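Local coordinates for protein cytosol aminopeptidase (Coxiella burnetii, PDB 3IJ3) that probably acts as a manganese-dependent metalloaminopeptidase of the M17 family, removing amino acids from the N-termini of peptides, at residues Gly136-Asn141 with Ile173-Asn178; Leu167-Leu172 with Leu283-Met288; Ala277-Gly282 with Gly465-Leu470. All blocks are in the same frame, centred on the assembly; numbering follows the deposited sequence. Where two conformers were deposited one is given.

Contact 1. Residues Gly136-Asn141 with Ile173-Asn178; sequences GSYQFN and IRDLIN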
loop_
_atom_site.group_PDB
_atom_site.type_symbol
_atom_site.label_atom_id
_atom_site.label_comp_id
_atom_site.label_asym_id
_atom_site.label_seq_id
_atom_site.Cartn_x
_atom_site.Cartn_y
_atom_site.Cartn_z
ATOM N N GLY A 136 28.262 24.731 -15.321
ATOM C CA GLY A 136 27.382 25.461 -14.442
ATOM C C GLY A 136 26.623 26.586 -15.108
ATOM O O GLY A 136 25.758 27.188 -14.474
ATOM N N SER A 137 26.953 26.897 -16.363
ATOM C CA SER A 137 26.259 27.943 -17.134
ATOM C C SER A 137 25.063 27.392 -17.945
ATOM O O SER A 137 24.338 28.129 -18.620
ATOM C CB SER A 137 27.248 28.648 -18.074
ATOM O OG SER A 137 28.291 29.247 -17.316
ATOM N N TYR A 138 24.882 26.075 -17.881
ATOM C CA TYR A 138 23.824 25.399 -18.607
ATOM C C TYR A 138 22.405 25.746 -18.145
ATOM O O TYR A 138 22.100 25.730 -16.940
ATOM C CB TYR A 138 24.022 23.875 -18.476
ATOM C CG TYR A 138 22.976 23.043 -19.190
ATOM C CD1 TYR A 138 23.120 22.691 -20.525
ATOM C CD2 TYR A 138 21.847 22.589 -18.515
ATOM C CE1 TYR A 138 22.153 21.942 -21.184
ATOM C CE2 TYR A 138 20.885 21.830 -19.145
ATOM C CZ TYR A 138 21.027 21.501 -20.490
ATOM O OH TYR A 138 20.046 20.738 -21.101
ATOM N N GLN A 139 21.557 26.034 -19.131
ATOM C CA GLN A 139 20.147 26.305 -18.924
ATOM C C GLN A 139 19.353 25.622 -20.041
ATOM O O GLN A 139 19.626 25.839 -21.228
ATOM C CB GLN A 139 19.895 27.816 -18.941
ATOM C CG GLN A 139 20.514 28.531 -17.766
ATOM C CD GLN A 139 20.091 29.998 -17.699
ATOM O OE1 GLN A 139 20.439 30.787 -18.551
ATOM N NE2 GLN A 139 19.348 30.349 -16.667
ATOM N N PHE A 140 18.430 24.744 -19.684
ATOM C CA PHE A 140 17.585 24.081 -20.697
ATOM C C PHE A 140 16.429 25.067 -20.970
ATOM O O PHE A 140 15.562 25.242 -20.119
ATOM C CB PHE A 140 17.095 22.761 -20.168
ATOM C CG PHE A 140 16.326 21.966 -21.169
ATOM C CD1 PHE A 140 16.947 21.502 -22.327
ATOM C CD2 PHE A 140 14.997 21.640 -20.940
ATOM C CE1 PHE A 140 16.255 20.760 -23.264
ATOM C CE2 PHE A 140 14.288 20.879 -21.862
ATOM C CZ PHE A 140 14.911 20.445 -23.035
ATOM N N ASN A 141 16.413 25.675 -22.154
ATOM C CA ASN A 141 15.417 26.722 -22.475
ATOM C C ASN A 141 14.479 26.452 -23.646
ATOM O O ASN A 141 13.885 27.386 -24.211
ATOM C CB ASN A 141 16.150 28.040 -22.718
ATOM C CG ASN A 141 17.094 27.975 -23.910
ATOM O OD1 ASN A 141 17.319 26.906 -24.481
ATOM N ND2 ASN A 141 17.649 29.128 -24.290
ATOM N N ILE A 173 24.041 15.610 -24.180
ATOM C CA ILE A 173 23.503 14.571 -23.290
ATOM C C ILE A 173 22.413 15.145 -22.394
ATOM O O ILE A 173 21.320 14.566 -22.272
ATOM C CB ILE A 173 24.633 13.923 -22.454
ATOM C CG1 ILE A 173 25.549 13.117 -23.370
ATOM C CG2 ILE A 173 24.076 12.997 -21.357
ATOM C CD1 ILE A 173 26.827 12.622 -22.720
ATOM N N ARG A 174 22.708 16.288 -21.773
ATOM C CA ARG A 174 21.736 16.953 -20.911
ATOM C C ARG A 174 20.484 17.313 -21.678
ATOM O O ARG A 174 19.384 17.085 -21.187
ATOM C CB ARG A 174 22.344 18.191 -20.259
ATOM C CG ARG A 174 23.372 17.878 -19.175
ATOM C CD ARG A 174 24.021 19.160 -18.701
ATOM N NE ARG A 174 24.885 18.962 -17.539
ATOM C CZ ARG A 174 25.475 19.954 -16.874
ATOM N NH1 ARG A 174 25.350 21.205 -17.293
ATOM N NH2 ARG A 174 26.235 19.692 -15.813
ATOM N N ASP A 175 20.647 17.865 -22.886
ATOM C CA ASP A 175 19.504 18.268 -23.721
ATOM C C ASP A 175 18.616 17.078 -24.098
ATOM O O ASP A 175 17.386 17.161 -23.980
ATOM C CB ASP A 175 19.949 18.989 -25.022
ATOM C CG ASP A 175 20.443 20.430 -24.801
ATOM O OD1 ASP A 175 20.233 21.023 -23.725
ATOM O OD2 ASP A 175 21.024 20.991 -25.767
ATOM N N LEU A 176 19.226 15.971 -24.537
ATOM C CA LEU A 176 18.452 14.806 -24.935
ATOM C C LEU A 176 17.654 14.247 -23.750
ATOM O O LEU A 176 16.483 13.920 -23.879
ATOM C CB LEU A 176 19.364 13.729 -25.533
ATOM C CG LEU A 176 20.009 14.102 -26.874
ATOM C CD1 LEU A 176 21.063 13.012 -27.293
ATOM C CD2 LEU A 176 18.952 14.295 -27.972
ATOM N N ILE A 177 18.301 14.125 -22.595
ATOM C CA ILE A 177 17.625 13.611 -21.392
ATOM C C ILE A 177 16.514 14.564 -20.939
ATOM O O ILE A 177 15.398 14.129 -20.636
ATOM C CB ILE A 177 18.630 13.340 -20.259
ATOM C CG1 ILE A 177 19.538 12.176 -20.648
ATOM C CG2 ILE A 177 17.896 13.011 -18.903
ATOM C CD1 ILE A 177 20.766 12.029 -19.768
ATOM N N ASN A 178 16.822 15.854 -20.915
ATOM C CA ASN A 178 15.833 16.862 -20.506
ATOM C C ASN A 178 14.612 17.004 -21.428
ATOM O O ASN A 178 13.550 17.469 -20.996
ATOM C CB ASN A 178 16.503 18.230 -20.342
ATOM C CG ASN A 178 17.320 18.352 -19.070
ATOM O OD1 ASN A 178 16.987 17.743 -18.051
ATOM N ND2 ASN A 178 18.311 19.231 -19.084
HETATM O O HOH W 1 19.911 23.708 -23.626
#
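Tyr138 reaches across to helix 157-178 and carries most of this contact. Its hydroxyl is held by two bonds. It donates to Asp175, with Tyr138 OH 2.6 Å from Asp175 OD1, which it meets on the anti side of the carboxylate and somewhat out of its plane. It accepts from Asn178, whose ND2 is 3.1 Å from Tyr138 OH, in a moderately bent hydrogen bond (148°). The hydroxyl is close to the amide plane of Asn178. One face of the tyrosine ring rests on the aliphatic part of Arg174. Arg174 CD sits 3.9 Å from the Tyr138 ring centroid, almost straight above it, as a CH-pi contact. Arg174 runs extended past the ring, and its NH1 ends 3.2 Å from Tyr138 CB.

Phe140 adds a second CH-pi contact. Asn178 CB lies 3.6 Å from the centroid of the Phe140 ring, again over the centre of a face. The edge of the same ring meets Asp175, with Phe140 CD1 3.6 Å from Asp175 OD1. Both aromatic side chains have CG anti to the backbone N (chi1 180° in Tyr138), which sends both rings to the helix.

A water bridges the segments, donating to the backbone O of Gln139 and to Asp175 OD1. That carboxylate oxygen therefore receives two hydrogen bonds, which probably favours the ionised form. Further out, Arg174 is fixed by Leu135 O, Gly460 O and a salt bridge to Glu466. Asn178 OD1 accepts from Gly465 N. Tyr171 packs edge-to-face with Tyr138, and Val414 of the second subunit packs on Phe140.

Two aromatic side chains thus pack the loop after helix 123-135 on the side of the long helix 157-178, a buried contact between parts of the M17 aminopeptidase fold.

Contact 2. Residues Leu167-Leu172 with Leu283-Met288; sequences LTTIYL and LARMIM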
loop_
_atom_site.group_PDB
_atom_site.type_symbol
_atom_site.label_atom_id
_atom_site.label_comp_id
_atom_site.label_asym_id
_atom_site.label_seq_id
_atom_site.Cartn_x
_atom_site.Cartn_y
_atom_site.Cartn_z
ATOM N N LEU A 167 32.221 20.188 -23.397
ATOM C CA LEU A 167 31.066 20.987 -23.033
ATOM C C LEU A 167 29.910 20.736 -23.982
ATOM O O LEU A 167 28.779 20.491 -23.544
ATOM C CB LEU A 167 31.412 22.472 -23.033
ATOM C CG LEU A 167 30.234 23.394 -22.675
ATOM C CD1 LEU A 167 30.412 23.979 -21.327
ATOM C CD2 LEU A 167 30.156 24.533 -23.681
ATOM N N THR A 168 30.190 20.771 -25.291
ATOM C CA THR A 168 29.155 20.557 -26.281
ATOM C C THR A 168 28.579 19.147 -26.201
ATOM O O THR A 168 27.380 18.950 -26.372
ATOM C CB THR A 168 29.618 20.885 -27.706
ATOM O OG1 THR A 168 30.710 20.032 -28.094
ATOM C CG2 THR A 168 30.006 22.394 -27.803
ATOM N N THR A 169 29.425 18.173 -25.885
ATOM C CA THR A 169 28.968 16.782 -25.773
ATOM C C THR A 169 28.105 16.613 -24.509
ATOM O O THR A 169 27.062 15.966 -24.546
ATOM C CB THR A 169 30.170 15.831 -25.734
ATOM O OG1 THR A 169 30.895 15.936 -26.988
ATOM C CG2 THR A 169 29.715 14.402 -25.497
ATOM N N ILE A 170 28.538 17.189 -23.392
ATOM C CA ILE A 170 27.746 17.091 -22.147
ATOM C C ILE A 170 26.423 17.847 -22.305
ATOM O O ILE A 170 25.391 17.369 -21.823
ATOM C CB ILE A 170 28.551 17.527 -20.908
ATOM C CG1 ILE A 170 29.718 16.543 -20.692
ATOM C CG2 ILE A 170 27.622 17.640 -19.663
ATOM C CD1 ILE A 170 30.788 17.029 -19.723
ATOM N N TYR A 171 26.459 19.013 -22.942
ATOM C CA TYR A 171 25.233 19.762 -23.230
ATOM C C TYR A 171 24.253 18.934 -24.072
ATOM O O TYR A 171 23.021 18.971 -23.848
ATOM C CB TYR A 171 25.546 21.071 -23.922
ATOM C CG TYR A 171 25.865 22.247 -22.993
ATOM C CD1 TYR A 171 26.562 22.080 -21.796
ATOM C CD2 TYR A 171 25.530 23.532 -23.373
ATOM C CE1 TYR A 171 26.881 23.198 -20.976
ATOM C CE2 TYR A 171 25.839 24.625 -22.581
ATOM C CZ TYR A 171 26.502 24.455 -21.382
ATOM O OH TYR A 171 26.799 25.603 -20.634
ATOM N N LEU A 172 24.781 18.207 -25.057
ATOM C CA LEU A 172 23.952 17.352 -25.897
ATOM C C LEU A 172 23.262 16.283 -25.036
ATOM O O LEU A 172 22.060 16.046 -25.165
ATOM C CB LEU A 172 24.774 16.692 -27.000
ATOM C CG LEU A 172 24.066 15.654 -27.857
ATOM C CD1 LEU A 172 22.889 16.306 -28.615
ATOM C CD2 LEU A 172 25.092 15.036 -28.856
ATOM N N LEU A 283 29.570 9.622 -26.010
ATOM C CA LEU A 283 30.887 8.981 -26.044
ATOM C C LEU A 283 31.329 8.790 -27.520
ATOM O O LEU A 283 32.477 9.079 -27.868
ATOM C CB LEU A 283 30.892 7.662 -25.280
ATOM C CG LEU A 283 32.240 6.993 -25.219
ATOM C CD1 LEU A 283 33.321 7.928 -24.581
ATOM C CD2 LEU A 283 32.099 5.690 -24.467
ATOM N N ALA A 284 30.416 8.332 -28.380
ATOM C CA ALA A 284 30.698 8.211 -29.808
ATOM C C ALA A 284 31.168 9.561 -30.370
ATOM O O ALA A 284 32.133 9.635 -31.139
ATOM C CB ALA A 284 29.434 7.748 -30.568
ATOM N N ARG A 285 30.450 10.627 -30.031
ATOM C CA ARG A 285 30.813 11.964 -30.486
ATOM C C ARG A 285 32.225 12.370 -30.065
ATOM O O ARG A 285 32.984 12.908 -30.887
ATOM C CB ARG A 285 29.759 12.979 -30.047
ATOM C CG ARG A 285 30.034 14.373 -30.592
ATOM C CD ARG A 285 28.847 15.273 -30.343
ATOM N NE ARG A 285 29.057 16.556 -30.987
ATOM C CZ ARG A 285 29.609 17.625 -30.410
ATOM N NH1 ARG A 285 29.991 17.605 -29.143
ATOM N NH2 ARG A 285 29.766 18.733 -31.121
ATOM N N MET A 286 32.612 12.086 -28.815
ATOM C CA MET A 286 33.977 12.415 -28.363
ATOM C C MET A 286 35.032 11.616 -29.126
ATOM O O MET A 286 36.078 12.151 -29.509
ATOM C CB MET A 286 34.131 12.217 -26.845
ATOM C CG MET A 286 33.402 13.247 -26.015
ATOM S SD MET A 286 34.101 14.881 -26.220
ATOM C CE MET A 286 35.810 14.526 -25.988
ATOM N N ILE A 287 34.746 10.344 -29.373
ATOM C CA ILE A 287 35.650 9.487 -30.123
ATOM C C ILE A 287 35.890 10.077 -31.523
ATOM O O ILE A 287 37.030 10.141 -31.981
ATOM C CB ILE A 287 35.073 8.066 -30.217
ATOM C CG1 ILE A 287 35.158 7.364 -28.850
ATOM C CG2 ILE A 287 35.810 7.243 -31.279
ATOM C CD1 ILE A 287 34.383 6.015 -28.823
ATOM N N MET A 288 34.822 10.556 -32.157
ATOM C CA MET A 288 34.917 11.133 -33.508
ATOM C C MET A 288 35.566 12.523 -33.515
ATOM O O MET A 288 36.402 12.837 -34.387
ATOM C CB MET A 288 33.524 11.119 -34.190
ATOM C CG MET A 288 33.021 9.672 -34.470
ATOM S SD MET A 288 31.432 9.553 -35.344
ATOM C CE MET A 288 30.226 10.083 -34.091
HETATM O O HOH W 2 31.541 21.151 -30.918
#
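Arg285 grips two successive threonines of the facing helix, Thr168 and Thr169. Before it in the chain, Leu283 turns away from helix 157-178 and packs on Phe474 of helix 470-481, which also packs on Met286.

Arg285 itself points to the neighbouring helix. Its chain is extended from CG to NE, with CG anti to the backbone N (chi1 -175°), and this carries the guanidinium to the threonines. Arg285 NH1 gives a nearly straight bond to Thr168, 2.7 Å from Thr168 OG1 at an angle of 165°. The same nitrogen, Arg285 NH1, lies 2.9 Å from Thr169 OG1, in a more bent bond. Both hydroxyls approach the guanidinium edge close to its plane. The Thr168 side chain crosses the arginine at about a right angle, while that of Thr169 slides past it in the opposite direction. Arg285 NH2 adds a long, weak bond to Thr168 OG1. A water also links these two atoms, accepting from NH2 and donating to OG1. The threonine hydroxyls bond back into their own helix as well, Thr168 to Thr164 O and Thr169 to Asp165 O. Farther back along the arginine, Arg285 CD packs 4.0 Å from Leu172 CD2.

The two helices run antiparallel, at 161°, and the axes of the two short segments approach to 9.8 Å. Helix 275-289 belongs to the catalytic domain. There it packs against the central mixed sheet on one side and helix 157-178 on another, as in an alpha/beta fold.

Met286 follows. Its chain bends at chi2 and chi3, bringing Met286 SD 3.5 Å from Thr169 OG1. Met286 CG lies 3.9 Å from Thr169 CG2, the methyl of the same threonine.

Contact 3. Residues Ala277-Gly282 with Gly465-Leu470; sequences AAHALG and GEAMAL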
loop_
_atom_site.group_PDB
_atom_site.type_symbol
_atom_site.label_atom_id
_atom_site.label_comp_id
_atom_site.label_asym_id
_atom_site.label_seq_id
_atom_site.Cartn_x
_atom_site.Cartn_y
_atom_site.Cartn_z
ATOM N N ALA A 277 21.315 5.730 -24.024
ATOM C CA ALA A 277 21.476 6.040 -25.439
ATOM C C ALA A 277 22.187 7.383 -25.569
ATOM O O ALA A 277 23.101 7.551 -26.404
ATOM C CB ALA A 277 20.107 6.098 -26.147
ATOM N N ALA A 278 21.765 8.360 -24.765
ATOM C CA ALA A 278 22.413 9.696 -24.829
ATOM C C ALA A 278 23.900 9.592 -24.496
ATOM O O ALA A 278 24.751 10.232 -25.152
ATOM C CB ALA A 278 21.705 10.689 -23.925
ATOM N N HIS A 279 24.220 8.805 -23.471
ATOM C CA HIS A 279 25.622 8.583 -23.073
ATOM C C HIS A 279 26.422 7.904 -24.164
ATOM O O HIS A 279 27.564 8.303 -24.453
ATOM C CB HIS A 279 25.702 7.766 -21.779
ATOM C CG HIS A 279 25.508 8.586 -20.554
ATOM N ND1 HIS A 279 24.297 9.180 -20.227
ATOM C CD2 HIS A 279 26.378 8.947 -19.591
ATOM C CE1 HIS A 279 24.443 9.859 -19.105
ATOM N NE2 HIS A 279 25.695 9.739 -18.702
ATOM N N ALA A 280 25.855 6.842 -24.744
ATOM C CA ALA A 280 26.548 6.119 -25.808
ATOM C C ALA A 280 26.772 7.055 -27.012
ATOM O O ALA A 280 27.860 7.076 -27.596
ATOM C CB ALA A 280 25.765 4.857 -26.203
ATOM N N LEU A 281 25.756 7.859 -27.363
ATOM C CA LEU A 281 25.910 8.825 -28.452
ATOM C C LEU A 281 26.974 9.878 -28.107
ATOM O O LEU A 281 27.809 10.234 -28.944
ATOM C CB LEU A 281 24.565 9.514 -28.755
ATOM C CG LEU A 281 24.612 10.613 -29.811
ATOM C CD1 LEU A 281 25.189 10.092 -31.163
ATOM C CD2 LEU A 281 23.220 11.247 -30.001
ATOM N N GLY A 282 26.977 10.360 -26.862
ATOM C CA GLY A 282 27.962 11.379 -26.450
ATOM C C GLY A 282 29.389 10.849 -26.488
ATOM O O GLY A 282 30.298 11.526 -27.005
ATOM N N GLY A 465 18.761 16.229 -16.499
ATOM C CA GLY A 465 19.672 15.248 -17.096
ATOM C C GLY A 465 21.125 15.545 -16.830
ATOM O O GLY A 465 21.533 16.718 -16.692
ATOM N N GLU A 466 21.913 14.496 -16.750
ATOM C CA GLU A 466 23.315 14.662 -16.495
ATOM C C GLU A 466 24.143 13.552 -17.081
ATOM O O GLU A 466 23.677 12.408 -17.226
ATOM C CB GLU A 466 23.553 14.745 -14.978
ATOM C CG GLU A 466 24.963 15.058 -14.574
ATOM C CD GLU A 466 25.449 16.389 -15.133
ATOM O OE1 GLU A 466 25.485 17.356 -14.357
ATOM O OE2 GLU A 466 25.765 16.479 -16.358
ATOM N N ALA A 467 25.378 13.915 -17.452
ATOM C CA ALA A 467 26.365 12.979 -17.961
ATOM C C ALA A 467 27.251 12.481 -16.826
ATOM O O ALA A 467 27.780 13.281 -16.030
ATOM C CB ALA A 467 27.247 13.661 -19.021
ATOM N N MET A 468 27.520 11.195 -16.828
ATOM C CA MET A 468 28.381 10.605 -15.844
ATOM C C MET A 468 29.126 9.458 -16.484
ATOM O O MET A 468 28.790 9.017 -17.588
ATOM C CB MET A 468 27.580 10.188 -14.626
ATOM C CG MET A 468 26.381 9.347 -14.932
ATOM S SD MET A 468 25.107 9.457 -13.650
ATOM C CE MET A 468 24.713 11.202 -13.822
ATOM N N ALA A 469 30.209 9.068 -15.835
ATOM C CA ALA A 469 31.081 7.966 -16.275
ATOM C C ALA A 469 31.886 8.178 -17.561
ATOM O O ALA A 469 32.910 7.517 -17.738
ATOM C CB ALA A 469 30.305 6.659 -16.407
ATOM N N LEU A 470 31.440 9.085 -18.432
ATOM C CA LEU A 470 32.086 9.288 -19.735
ATOM C C LEU A 470 33.491 9.760 -19.758
ATOM O O LEU A 470 34.250 9.328 -20.632
ATOM C CB LEU A 470 31.263 10.223 -20.653
ATOM C CG LEU A 470 29.899 9.752 -21.041
ATOM C CD1 LEU A 470 29.488 10.570 -22.283
ATOM C CD2 LEU A 470 29.960 8.284 -21.362
#
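His279 projects from helix 275-289 onto the backbone of the loop at 465-470. Here a helix of the alpha/beta catalytic domain meets the connection between strand 464-465 and the C-terminal helix 470-481.

One hydrogen bond crosses the contact. Met468 N donates to His279 NE2 over 3.0 Å, at an angle of 159°. The donor lies near the plane of the imidazole, 13° out of it, at the ring edge. His279 CG sits anti to the carbonyl carbon and beside the backbone N (chi1 -82°), and from there the ring reaches Met468 N. The other ring nitrogen, ND1, is hydrogen-bonded to Gly275 O, one turn earlier in the same helix. With NE2 accepting, the proton is probably on ND1. The two bonds together fix the rotation of the ring.

Within the loop, Ala467 N donates to its neighbour, 2.8 Å from Glu466 OE2 on the anti lone pair. The Glu466 side chain leaves its backbone away from the helix. Its OE1 accepts from Asn454, so both carboxylate oxygens are bonded.

One close approach to a carbonyl stands apart. His279 CE1 comes to 3.3 Å from Glu466 O, and this buried oxygen has no hydrogen-bonding partner in the model.

Van der Waals contacts complete the account. Met468 CG comes up beside NE2. Ile173 of helix 157-178 packs on His279, Ala467 and Leu470, so three elements converge here. Ile450 and Ala452 of strand 445-454 also touch the histidine. Leu470 begins the C-terminal helix, after Ala469 at the N-cap, and its side chain is directed at the helix of His279. Leu470 CG rests 3.9 Å from His279 CD2. The branch Leu470 CD1 then reaches past the ring to the helix backbone, 3.7 Å from His279 O and 4.2 Å from Gly282 C.

How the contacts relate
Contact 3 lies nearest the centre of the chain and, like contact 1, is buried. Contact 2 is only partly buried. Helix 157-178 serves contacts 1 and 2, and helix 275-289 serves contacts 2 and 3, so the two helices connect all three. Contacts 1 and 3 also meet directly, through the salt bridge of Arg174 with Glu466 and the probable bond of Asn178 OD1 with Gly465 N. Their chemistry differs. Contact 1 combines aromatic faces with a bonded phenol. Contact 2 sets an arginine against threonines, with a water. Contact 3 places an imidazole on loop backbone. Only contact 1 touches another subunit.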